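Local coordinates for hexapeptide transferase family protein (Anaplasma phagocytophilum, PDB 3IXC), which binds magnesium ions and may act as a transferase of the hexapeptide-repeat, left-handed beta-helix family, though its substrate is not established, at residues I60-L66 / I81-V87; G94-I98 / H111-L115; N117-V121 / Y175-S179; L139-L145 / W157-A162. All blocks are in the same frame, centred on the assembly; numbering follows the deposited sequence.

Contact 1: I60-L66 / I81-V87; sequences IWYGTVL and IQDNTVV
Leu-66 and Val-87 lie side by side, and the CD2 methyl of Leu-66 presses on CG2 of Val-87 at 3.4 Å, closer than usual for two methyls. CD2 also reaches CD1 of Ile-81, which in turn meets CD1 of Ile-60 at 3.7 Å; Ile-60 and Ile-81 run alongside each other and point the same way. Thr-64 comes across Ile-81 at about a right angle. In the conformer described its CG2, anti to the backbone N (chi1 -70° for OG1), turns to the CG2 of Ile-81, while OG1 sits 2.8 Å from the backbone O of Gln-82.

Backbone bonds fix this register: Trp-61 N to Ile-81 O, Val-65 N to Thr-85 O at 2.9 Å, and Val-87 N to Val-65 O. Between them both segments make a type II turn, Trp-61 to Thr-64 and Gln-82 to Thr-85, and the turns are joined by Asn-84 N to Tyr-62 O at 2.8 Å. Gly-63 takes a positive phi, with its CA 3.3 Å from Asn-84 OD1.

Toward the neighbouring subunit, Asp-83 OD1 lies in the plane of the Tyr-62 ring, 3.6 Å from CD2, ring and carboxylate being only 7° apart. The other oxygen, OD2, bonds His-106 ND1 and forms a salt bridge with Arg-67 of the second subunit, consistent with a second-shell carboxylate positioning His-106, a histidine of the magnesium site. Stacked parallel rungs with superimposed turns and an aliphatic interior are the signature of the left-handed beta-helix, here with one corner turned to the trimer interface.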
# COMPACT_ATOMS: atom_id res chain seq x y z
N ILE A 60 3.32 11.03 -11.73
CA ILE A 60 3.73 10.21 -10.59
C ILE A 60 2.90 10.72 -9.41
O ILE A 60 3.02 11.88 -9.02
CB ILE A 60 5.25 10.36 -10.32
CG1 ILE A 60 6.06 10.12 -11.62
CG2 ILE A 60 5.69 9.46 -9.17
CD1 ILE A 60 5.92 8.70 -12.23
N TRP A 61 2.06 9.84 -8.86
CA TRP A 61 0.96 10.26 -7.99
C TRP A 61 1.29 10.23 -6.49
O TRP A 61 2.44 10.00 -6.09
CB TRP A 61 -0.32 9.48 -8.38
CG TRP A 61 -0.74 9.92 -9.76
CD1 TRP A 61 -0.30 9.43 -10.96
CD2 TRP A 61 -1.60 11.02 -10.07
NE1 TRP A 61 -0.85 10.15 -12.00
CE2 TRP A 61 -1.66 11.13 -11.48
CE3 TRP A 61 -2.34 11.92 -9.29
CZ2 TRP A 61 -2.43 12.10 -12.13
CZ3 TRP A 61 -3.12 12.89 -9.94
CH2 TRP A 61 -3.15 12.96 -11.36
N TYR A 62 0.29 10.56 -5.67
CA TYR A 62 0.50 10.79 -4.25
C TYR A 62 1.04 9.56 -3.55
O TYR A 62 0.54 8.46 -3.77
CB TYR A 62 -0.80 11.24 -3.61
CG TYR A 62 -1.24 12.59 -4.11
CD1 TYR A 62 -0.72 13.76 -3.55
CD2 TYR A 62 -2.18 12.70 -5.15
CE1 TYR A 62 -1.11 15.02 -4.02
CE2 TYR A 62 -2.58 13.96 -5.62
CZ TYR A 62 -2.04 15.10 -5.05
OH TYR A 62 -2.42 16.35 -5.51
N GLY A 63 2.07 9.75 -2.74
CA GLY A 63 2.63 8.67 -1.93
C GLY A 63 3.40 7.61 -2.70
O GLY A 63 3.79 6.59 -2.12
N THR A 64 3.63 7.83 -3.99
CA THR A 64 4.42 6.90 -4.78
C THR A 64 5.91 7.05 -4.44
O THR A 64 6.39 8.16 -4.17
CB THR A 64 4.09 7.04 -6.30
OG1 THR A 64 2.77 6.53 -6.51
CG2 THR A 64 5.07 6.27 -7.17
N VAL A 65 6.61 5.92 -4.43
CA VAL A 65 8.03 5.89 -4.10
C VAL A 65 8.74 5.21 -5.25
O VAL A 65 8.50 4.03 -5.52
CB VAL A 65 8.30 5.12 -2.78
CG1 VAL A 65 9.81 5.10 -2.48
CG2 VAL A 65 7.54 5.76 -1.61
N LEU A 66 9.60 5.95 -5.96
CA LEU A 66 10.44 5.36 -7.00
C LEU A 66 11.86 5.38 -6.47
O LEU A 66 12.54 6.41 -6.52
CB LEU A 66 10.35 6.14 -8.32
CG LEU A 66 8.96 6.44 -8.90
CD1 LEU A 66 9.11 7.08 -10.27
CD2 LEU A 66 8.07 5.23 -9.01
N ILE A 81 1.97 6.49 -12.90
CA ILE A 81 2.22 5.54 -11.82
C ILE A 81 1.41 6.03 -10.63
O ILE A 81 1.74 7.03 -9.99
CB ILE A 81 3.72 5.45 -11.48
CG1 ILE A 81 4.52 5.12 -12.75
CG2 ILE A 81 3.95 4.39 -10.39
CD1 ILE A 81 6.03 4.98 -12.55
N GLN A 82 0.33 5.31 -10.36
CA GLN A 82 -0.72 5.82 -9.47
C GLN A 82 -0.37 5.67 -7.98
O GLN A 82 0.67 5.10 -7.62
CB GLN A 82 -2.06 5.18 -9.82
CG GLN A 82 -2.56 5.61 -11.19
CD GLN A 82 -3.78 4.83 -11.62
OE1 GLN A 82 -4.58 4.38 -10.79
NE2 GLN A 82 -3.94 4.67 -12.94
N ASP A 83 -1.26 6.20 -7.15
CA ASP A 83 -0.98 6.55 -5.76
C ASP A 83 -0.49 5.38 -4.92
O ASP A 83 -1.01 4.27 -5.03
CB ASP A 83 -2.22 7.15 -5.10
CG ASP A 83 -3.01 8.02 -6.07
OD1 ASP A 83 -2.99 9.26 -5.92
OD2 ASP A 83 -3.63 7.44 -6.99
N ASN A 84 0.52 5.67 -4.09
CA ASN A 84 1.06 4.70 -3.13
C ASN A 84 1.75 3.48 -3.77
O ASN A 84 2.02 2.51 -3.08
CB ASN A 84 -0.01 4.26 -2.11
CG ASN A 84 -0.30 5.34 -1.07
OD1 ASN A 84 0.30 6.42 -1.10
ND2 ASN A 84 -1.20 5.05 -0.13
N THR A 85 2.04 3.54 -5.07
CA THR A 85 2.85 2.50 -5.70
C THR A 85 4.32 2.62 -5.27
O THR A 85 4.82 3.72 -5.06
CB THR A 85 2.70 2.57 -7.23
OG1 THR A 85 1.40 2.12 -7.57
CG2 THR A 85 3.73 1.69 -7.95
N VAL A 86 4.99 1.48 -5.13
CA VAL A 86 6.41 1.44 -4.81
C VAL A 86 7.14 0.76 -5.96
O VAL A 86 6.72 -0.31 -6.42
CB VAL A 86 6.68 0.68 -3.49
CG1 VAL A 86 8.19 0.59 -3.21
CG2 VAL A 86 5.96 1.37 -2.33
N VAL A 87 8.22 1.39 -6.43
CA VAL A 87 9.06 0.80 -7.46
C VAL A 87 10.48 0.71 -6.91
O VAL A 87 11.04 1.72 -6.45
CB VAL A 87 9.06 1.65 -8.76
CG1 VAL A 87 9.93 0.98 -9.84
CG2 VAL A 87 7.63 1.85 -9.27

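Contact 2: G94-I98 / H111-L115; sequences GDTVI and HACTL. With MG (magnesium ion), chain B.
Thr-96 stands over Ala-112 and Cys-113 where the two rungs meet. Its CB is 4.1 Å from Cys-113 O. From there the side chain forks: OG1, anti to its own carbonyl carbon (chi1 -57°), goes to CA of Ala-112 at 3.5 Å, whereas CG2 heads the other way, past Cys-113 O to the SG of Cys-113 at 4.2 Å. The same Cys-113 O receives the N-H of Val-97 at 3.0 Å, and Val-97 O takes the N-H of Leu-115 at 2.8 Å. These two bonds set the parallel pairing of Val-97 with Thr-114 and of Ile-98 with Leu-115. On the inner face Ile-98 CG1 and Leu-115 CD1 lie side by side.

Toward the start of the segments the strands part, and Ala-112 CB lies against the backbone O of Gly-94 (3.4 Å) and of Asp-95. On the Thr-114 side a water bridges Asp-95 O and Thr-114 OG1, 2.6 Å from the latter.

The side chain of His-111 leaves its CA pointing away from segment 94-98. In the conformer described, NE2 binds magnesium at 2.4 Å, beside a water, with His-88 of the same chain and His-106 of the third subunit completing the protein ligands. Backbone bonds and aliphatic packing thus hold one end; at the other a histidine serves a metal site shared between subunits, as in gamma-class carbonic anhydrase relatives.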
# COMPACT_ATOMS: atom_id res chain seq x y z
N GLY A 94 19.87 -5.72 -12.47
CA GLY A 94 18.43 -5.72 -12.73
C GLY A 94 17.74 -4.39 -12.46
O GLY A 94 17.49 -4.03 -11.30
N ASP A 95 17.41 -3.66 -13.51
CA ASP A 95 16.72 -2.39 -13.36
C ASP A 95 15.24 -2.52 -13.68
O ASP A 95 14.77 -3.61 -14.02
CB ASP A 95 17.37 -1.32 -14.25
CG ASP A 95 17.41 -1.72 -15.71
OD1 ASP A 95 16.87 -2.79 -16.07
OD2 ASP A 95 17.99 -0.95 -16.50
N THR A 96 14.52 -1.40 -13.56
CA THR A 96 13.10 -1.34 -13.88
C THR A 96 12.92 -0.39 -15.06
O THR A 96 13.26 0.79 -14.96
CB THR A 96 12.27 -0.83 -12.68
OG1 THR A 96 12.51 -1.69 -11.56
CG2 THR A 96 10.77 -0.84 -13.00
N VAL A 97 12.43 -0.93 -16.17
CA VAL A 97 12.26 -0.15 -17.40
C VAL A 97 10.78 -0.15 -17.73
O VAL A 97 10.20 -1.20 -17.99
CB VAL A 97 13.09 -0.73 -18.56
CG1 VAL A 97 12.82 0.07 -19.85
CG2 VAL A 97 14.58 -0.72 -18.22
N ILE A 98 10.18 1.03 -17.67
CA ILE A 98 8.76 1.21 -17.93
C ILE A 98 8.62 2.07 -19.17
O ILE A 98 9.21 3.16 -19.26
CB ILE A 98 8.05 1.86 -16.71
CG1 ILE A 98 8.23 0.98 -15.47
CG2 ILE A 98 6.55 2.08 -17.01
CD1 ILE A 98 7.95 1.67 -14.14
N HIS A 111 9.13 -4.50 -9.11
CA HIS A 111 10.50 -4.93 -8.81
C HIS A 111 11.31 -5.50 -10.00
O HIS A 111 10.93 -6.47 -10.59
CB HIS A 111 10.44 -6.07 -7.81
CG HIS A 111 11.01 -5.76 -6.49
ND1 HIS A 111 11.88 -6.59 -5.84
CD2 HIS A 111 10.84 -4.69 -5.69
CE1 HIS A 111 12.20 -6.05 -4.68
NE2 HIS A 111 11.58 -4.91 -4.57
N ALA A 112 12.50 -5.03 -10.19
CA ALA A 112 13.29 -5.14 -11.44
C ALA A 112 12.60 -5.78 -12.66
O ALA A 112 13.03 -6.82 -13.15
CB ALA A 112 14.63 -5.84 -11.16
N CYS A 113 11.56 -5.12 -13.16
CA CYS A 113 10.77 -5.65 -14.26
C CYS A 113 10.84 -4.76 -15.50
O CYS A 113 11.38 -3.66 -15.46
CB CYS A 113 9.31 -5.85 -13.83
SG CYS A 113 8.48 -4.34 -13.25
N THR A 114 10.29 -5.26 -16.60
CA THR A 114 10.24 -4.49 -17.84
C THR A 114 8.80 -4.45 -18.33
O THR A 114 8.18 -5.49 -18.53
CB THR A 114 11.14 -5.14 -18.92
OG1 THR A 114 12.48 -5.20 -18.42
CG2 THR A 114 11.12 -4.33 -20.21
N LEU A 115 8.28 -3.23 -18.52
CA LEU A 115 6.90 -3.05 -18.98
C LEU A 115 6.91 -2.31 -20.31
O LEU A 115 7.38 -1.17 -20.40
CB LEU A 115 6.07 -2.28 -17.94
CG LEU A 115 6.15 -2.73 -16.47
CD1 LEU A 115 5.26 -1.86 -15.61
CD2 LEU A 115 5.78 -4.22 -16.29
MG MG B . 13.04 -3.84 -3.03
O HOH W 1 14.23 -4.22 -16.70
O HOH W 2 14.17 -4.29 -1.48

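Contact 3: N117-V121 / Y175-S179; sequences NNAFV and YLQKS
Leu-176 and Phe-120 make the close-fitting part of this contact: CD2 of Leu-176 lies 3.6 Å from Phe-120 CB, and the CB of Leu-176 rests against the backbone O of Asn-118 at the same distance. That carbonyl is buried here among leucine carbons and has no polar partner in the model. The Phe-120 ring, its CG anti to the backbone N, extends to the helix, where CE1 meets both Ser-179 OG and CE2 of Tyr-175, which stands at the solvent margin of this cluster. Ser-179 CB comes to the edge of the phenylalanine ring in its plane and lies over the rim of one face of Tyr-175; the two rings themselves meet obliquely. Ser-179 OG itself bonds Thr-103.

This is the C-terminal helix 170-188 lying along a side of the left-handed beta-helix, with Leu-176 and Ser-179 pointing toward the coil and the Tyr-175 ring reaching it from the side.

The other end is the polar, partly exposed side. Gln-177 is bent at chi2, bringing OE1 to Asn-118 ND2 at 2.9 Å in a nearly straight bond of 172°. The acceptor lies in the plane of the asparagine amide, but the two amide planes are 75° apart. ND2 gives its other hydrogen bond to Phe-101 O, which steadies the asparagine.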
# COMPACT_ATOMS: atom_id res chain seq x y z
N ASN A 117 5.53 -0.53 -23.94
CA ASN A 117 4.58 0.56 -24.20
C ASN A 117 3.15 0.07 -24.10
O ASN A 117 2.84 -1.04 -24.54
CB ASN A 117 4.79 1.17 -25.58
CG ASN A 117 6.19 1.67 -25.81
OD1 ASN A 117 6.93 1.97 -24.86
ND2 ASN A 117 6.58 1.78 -27.08
N ASN A 118 2.28 0.89 -23.52
CA ASN A 118 0.85 0.59 -23.40
C ASN A 118 0.53 -0.61 -22.51
O ASN A 118 -0.59 -1.11 -22.56
CB ASN A 118 0.19 0.37 -24.77
CG ASN A 118 -0.16 1.66 -25.51
OD1 ASN A 118 -0.20 1.65 -26.74
ND2 ASN A 118 -0.45 2.75 -24.79
N ALA A 119 1.50 -1.09 -21.72
CA ALA A 119 1.20 -2.08 -20.68
C ALA A 119 0.26 -1.47 -19.64
O ALA A 119 0.29 -0.25 -19.40
CB ALA A 119 2.48 -2.56 -20.00
N PHE A 120 -0.58 -2.31 -19.04
CA PHE A 120 -1.59 -1.84 -18.08
C PHE A 120 -1.52 -2.78 -16.89
O PHE A 120 -1.78 -3.98 -17.02
CB PHE A 120 -2.99 -1.87 -18.72
CG PHE A 120 -4.07 -1.22 -17.89
CD1 PHE A 120 -4.64 -0.01 -18.29
CD2 PHE A 120 -4.55 -1.83 -16.73
CE1 PHE A 120 -5.65 0.59 -17.55
CE2 PHE A 120 -5.57 -1.23 -15.96
CZ PHE A 120 -6.13 -0.02 -16.38
N VAL A 121 -1.14 -2.22 -15.75
CA VAL A 121 -1.01 -3.01 -14.52
C VAL A 121 -2.14 -2.63 -13.59
O VAL A 121 -2.20 -1.50 -13.09
CB VAL A 121 0.36 -2.77 -13.83
CG1 VAL A 121 0.47 -3.62 -12.55
CG2 VAL A 121 1.51 -3.09 -14.77
N TYR A 175 -8.53 0.75 -24.75
CA TYR A 175 -8.42 1.43 -23.46
C TYR A 175 -6.98 1.62 -23.00
O TYR A 175 -6.70 2.47 -22.16
CB TYR A 175 -9.23 0.71 -22.37
CG TYR A 175 -9.35 1.53 -21.09
CD1 TYR A 175 -10.09 2.71 -21.06
CD2 TYR A 175 -8.70 1.13 -19.92
CE1 TYR A 175 -10.18 3.48 -19.88
CE2 TYR A 175 -8.79 1.88 -18.75
CZ TYR A 175 -9.53 3.05 -18.73
OH TYR A 175 -9.62 3.77 -17.57
N LEU A 176 -6.05 0.82 -23.52
CA LEU A 176 -4.65 0.96 -23.10
C LEU A 176 -4.15 2.37 -23.40
O LEU A 176 -3.61 3.05 -22.51
CB LEU A 176 -3.77 -0.09 -23.77
CG LEU A 176 -4.20 -1.55 -23.59
CD1 LEU A 176 -3.38 -2.46 -24.50
CD2 LEU A 176 -4.09 -2.01 -22.13
N GLN A 177 -4.34 2.83 -24.64
CA GLN A 177 -3.92 4.19 -24.99
C GLN A 177 -4.83 5.24 -24.36
O GLN A 177 -4.35 6.28 -23.92
CB GLN A 177 -3.83 4.39 -26.51
CG GLN A 177 -3.30 5.77 -26.95
CD GLN A 177 -1.85 6.06 -26.55
OE1 GLN A 177 -1.06 5.15 -26.28
NE2 GLN A 177 -1.49 7.35 -26.54
N LYS A 178 -6.14 4.96 -24.31
CA LYS A 178 -7.09 5.91 -23.73
C LYS A 178 -6.80 6.20 -22.25
O LYS A 178 -6.82 7.36 -21.84
CB LYS A 178 -8.53 5.44 -23.92
CG LYS A 178 -9.59 6.48 -23.59
CD LYS A 178 -9.45 7.74 -24.44
CE LYS A 178 -10.50 8.76 -24.06
NZ LYS A 178 -9.91 10.12 -23.98
N SER A 179 -6.53 5.16 -21.48
CA SER A 179 -6.16 5.33 -20.07
C SER A 179 -4.99 6.29 -19.91
O SER A 179 -5.03 7.20 -19.08
CB SER A 179 -5.79 3.98 -19.44
OG SER A 179 -5.40 4.14 -18.09

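Contact 4: L139-L145 / W157-A162; sequences LAAGSLL and WAGRPA
In the conformer described, Leu-139 CD1 sits at the apolar centre, 3.8 Å from both Trp-157 CB and Ala-162 CB. Leu-145 joins from the next strand: its CD1 approaches CE3 of the Trp-157 ring at 3.6 Å, the two side chains crossing at about a right angle, and also touches Ala-162 CB. Leu-145 CG anti to the backbone N (chi1 -174°) sends that methyl to the indole. Elsewhere Ala-140 CB meets Ala-158 CB.

Around this runs the backbone pairing of the last coils of the left-handed beta-helix. Ala-140 N bonds Trp-157 O, Leu-144 N bonds Gly-159 O, and Ala-162 N bonds Leu-144 O at 2.8 Å. A type II turn from Ala-140 to Ser-143 shapes the corner, its weak backbone bond reinforced by Ser-143 OG to Ala-140 O at 2.6 Å. A cis peptide precedes Pro-161.

Farther out, a water takes the N-H of Gly-159 and donates to Ala-141 O. Arg-160, bent at chi3, in the conformer described lays one face of its guanidinium over Leu-144 CB and gives NH1 to Gly-142 O at 2.9 Å; that oxygen lies in the guanidinium plane, yet the donor stands 58° out of the carbonyl plane. Its NH2 makes a weak bond to Gly-142 O of the third subunit, while the buried NE has no partner in the model.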
# COMPACT_ATOMS: atom_id res chain seq x y z
N LEU A 139 -2.40 -6.80 -16.87
CA LEU A 139 -2.51 -7.58 -15.66
C LEU A 139 -3.77 -7.11 -14.93
O LEU A 139 -3.96 -5.90 -14.73
CB LEU A 139 -1.26 -7.35 -14.81
CG LEU A 139 -0.87 -8.33 -13.72
CD1 LEU A 139 -0.69 -9.73 -14.28
CD2 LEU A 139 0.41 -7.83 -13.06
N ALA A 140 -4.63 -8.05 -14.54
CA ALA A 140 -5.84 -7.72 -13.78
C ALA A 140 -5.47 -7.15 -12.42
O ALA A 140 -4.39 -7.44 -11.89
CB ALA A 140 -6.71 -8.94 -13.59
N ALA A 141 -6.39 -6.37 -11.84
CA ALA A 141 -6.23 -5.89 -10.46
C ALA A 141 -5.88 -7.05 -9.53
O ALA A 141 -6.40 -8.16 -9.67
CB ALA A 141 -7.51 -5.22 -9.99
N GLY A 142 -4.97 -6.77 -8.60
CA GLY A 142 -4.65 -7.73 -7.54
C GLY A 142 -3.82 -8.92 -7.97
O GLY A 142 -3.79 -9.93 -7.27
N SER A 143 -3.15 -8.81 -9.12
CA SER A 143 -2.33 -9.91 -9.61
C SER A 143 -0.96 -9.96 -8.96
O SER A 143 -0.47 -8.95 -8.46
CB SER A 143 -2.13 -9.80 -11.12
OG SER A 143 -3.35 -9.86 -11.82
N LEU A 144 -0.36 -11.15 -8.98
CA LEU A 144 1.01 -11.35 -8.53
C LEU A 144 1.78 -12.01 -9.67
O LEU A 144 1.69 -13.24 -9.86
CB LEU A 144 1.04 -12.23 -7.27
CG LEU A 144 2.39 -12.77 -6.78
CD1 LEU A 144 3.34 -11.63 -6.47
CD2 LEU A 144 2.22 -13.68 -5.57
N LEU A 145 2.51 -11.21 -10.44
CA LEU A 145 3.27 -11.72 -11.58
C LEU A 145 4.66 -12.12 -11.10
O LEU A 145 5.46 -11.26 -10.72
CB LEU A 145 3.36 -10.67 -12.70
CG LEU A 145 4.00 -11.14 -14.02
CD1 LEU A 145 3.21 -12.28 -14.64
CD2 LEU A 145 4.11 -9.97 -15.00
N TRP A 157 -3.49 -11.33 -18.12
CA TRP A 157 -3.15 -12.29 -17.08
C TRP A 157 -3.82 -11.85 -15.79
O TRP A 157 -4.12 -10.66 -15.60
CB TRP A 157 -1.64 -12.35 -16.88
CG TRP A 157 -0.89 -13.16 -17.91
CD1 TRP A 157 -1.11 -13.20 -19.26
CD2 TRP A 157 0.24 -14.00 -17.66
NE1 TRP A 157 -0.19 -14.03 -19.86
CE2 TRP A 157 0.65 -14.54 -18.90
CE3 TRP A 157 0.94 -14.37 -16.50
CZ2 TRP A 157 1.72 -15.43 -19.02
CZ3 TRP A 157 2.02 -15.25 -16.62
CH2 TRP A 157 2.39 -15.77 -17.87
N ALA A 158 -4.07 -12.81 -14.91
CA ALA A 158 -4.75 -12.55 -13.64
C ALA A 158 -4.39 -13.62 -12.64
O ALA A 158 -3.98 -14.73 -13.00
CB ALA A 158 -6.27 -12.53 -13.85
N GLY A 159 -4.56 -13.28 -11.36
CA GLY A 159 -4.41 -14.25 -10.29
C GLY A 159 -3.12 -14.14 -9.51
O GLY A 159 -2.29 -13.26 -9.77
N ARG A 160 -3.00 -15.03 -8.53
CA ARG A 160 -1.82 -15.10 -7.67
C ARG A 160 -1.47 -16.58 -7.46
O ARG A 160 -2.14 -17.28 -6.70
CB ARG A 160 -2.10 -14.45 -6.31
CG ARG A 160 -2.64 -13.03 -6.38
CD ARG A 160 -3.19 -12.63 -5.04
NE ARG A 160 -2.13 -12.21 -4.13
CZ ARG A 160 -1.62 -10.99 -4.11
NH1 ARG A 160 -2.08 -10.08 -4.96
NH2 ARG A 160 -0.67 -10.67 -3.26
N PRO A 161 -0.42 -17.07 -8.17
CA PRO A 161 0.42 -16.41 -9.17
C PRO A 161 -0.38 -16.11 -10.43
O PRO A 161 -1.28 -16.89 -10.79
CB PRO A 161 1.49 -17.47 -9.48
CG PRO A 161 0.83 -18.76 -9.18
CD PRO A 161 -0.02 -18.47 -7.97
N ALA A 162 -0.09 -14.98 -11.05
CA ALA A 162 -0.75 -14.59 -12.29
C ALA A 162 -0.47 -15.61 -13.38
O ALA A 162 0.66 -16.12 -13.50
CB ALA A 162 -0.31 -13.21 -12.72
O HOH W 3 -5.97 -11.04 -10.13
O HOH W 4 3.01 -15.31 -12.34

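Contacts 1, 2 and 4 each pair successive rungs of one beta-helix, whereas contact 3 sets helix 170-188 against its flank. Contact 1 is the buried one; the others are partly open. Contacts 1 and 2 share an aliphatic interior, with Val-87 CG1 3.7 Å from Thr-96 CG2, and contact 3 meets contact 2 through Val-121 and Leu-115. Contact 4 is nested within the chain loop closed by contact 3, and both reach the same sheet, where Phe-120 O probably bonds Leu-139 N. Their polar ends differ: a carboxylate behind His-106 in contact 1, a different metal ligand, His-111, in contact 2, paired amides in contact 3, and an intersubunit arginine in contact 4.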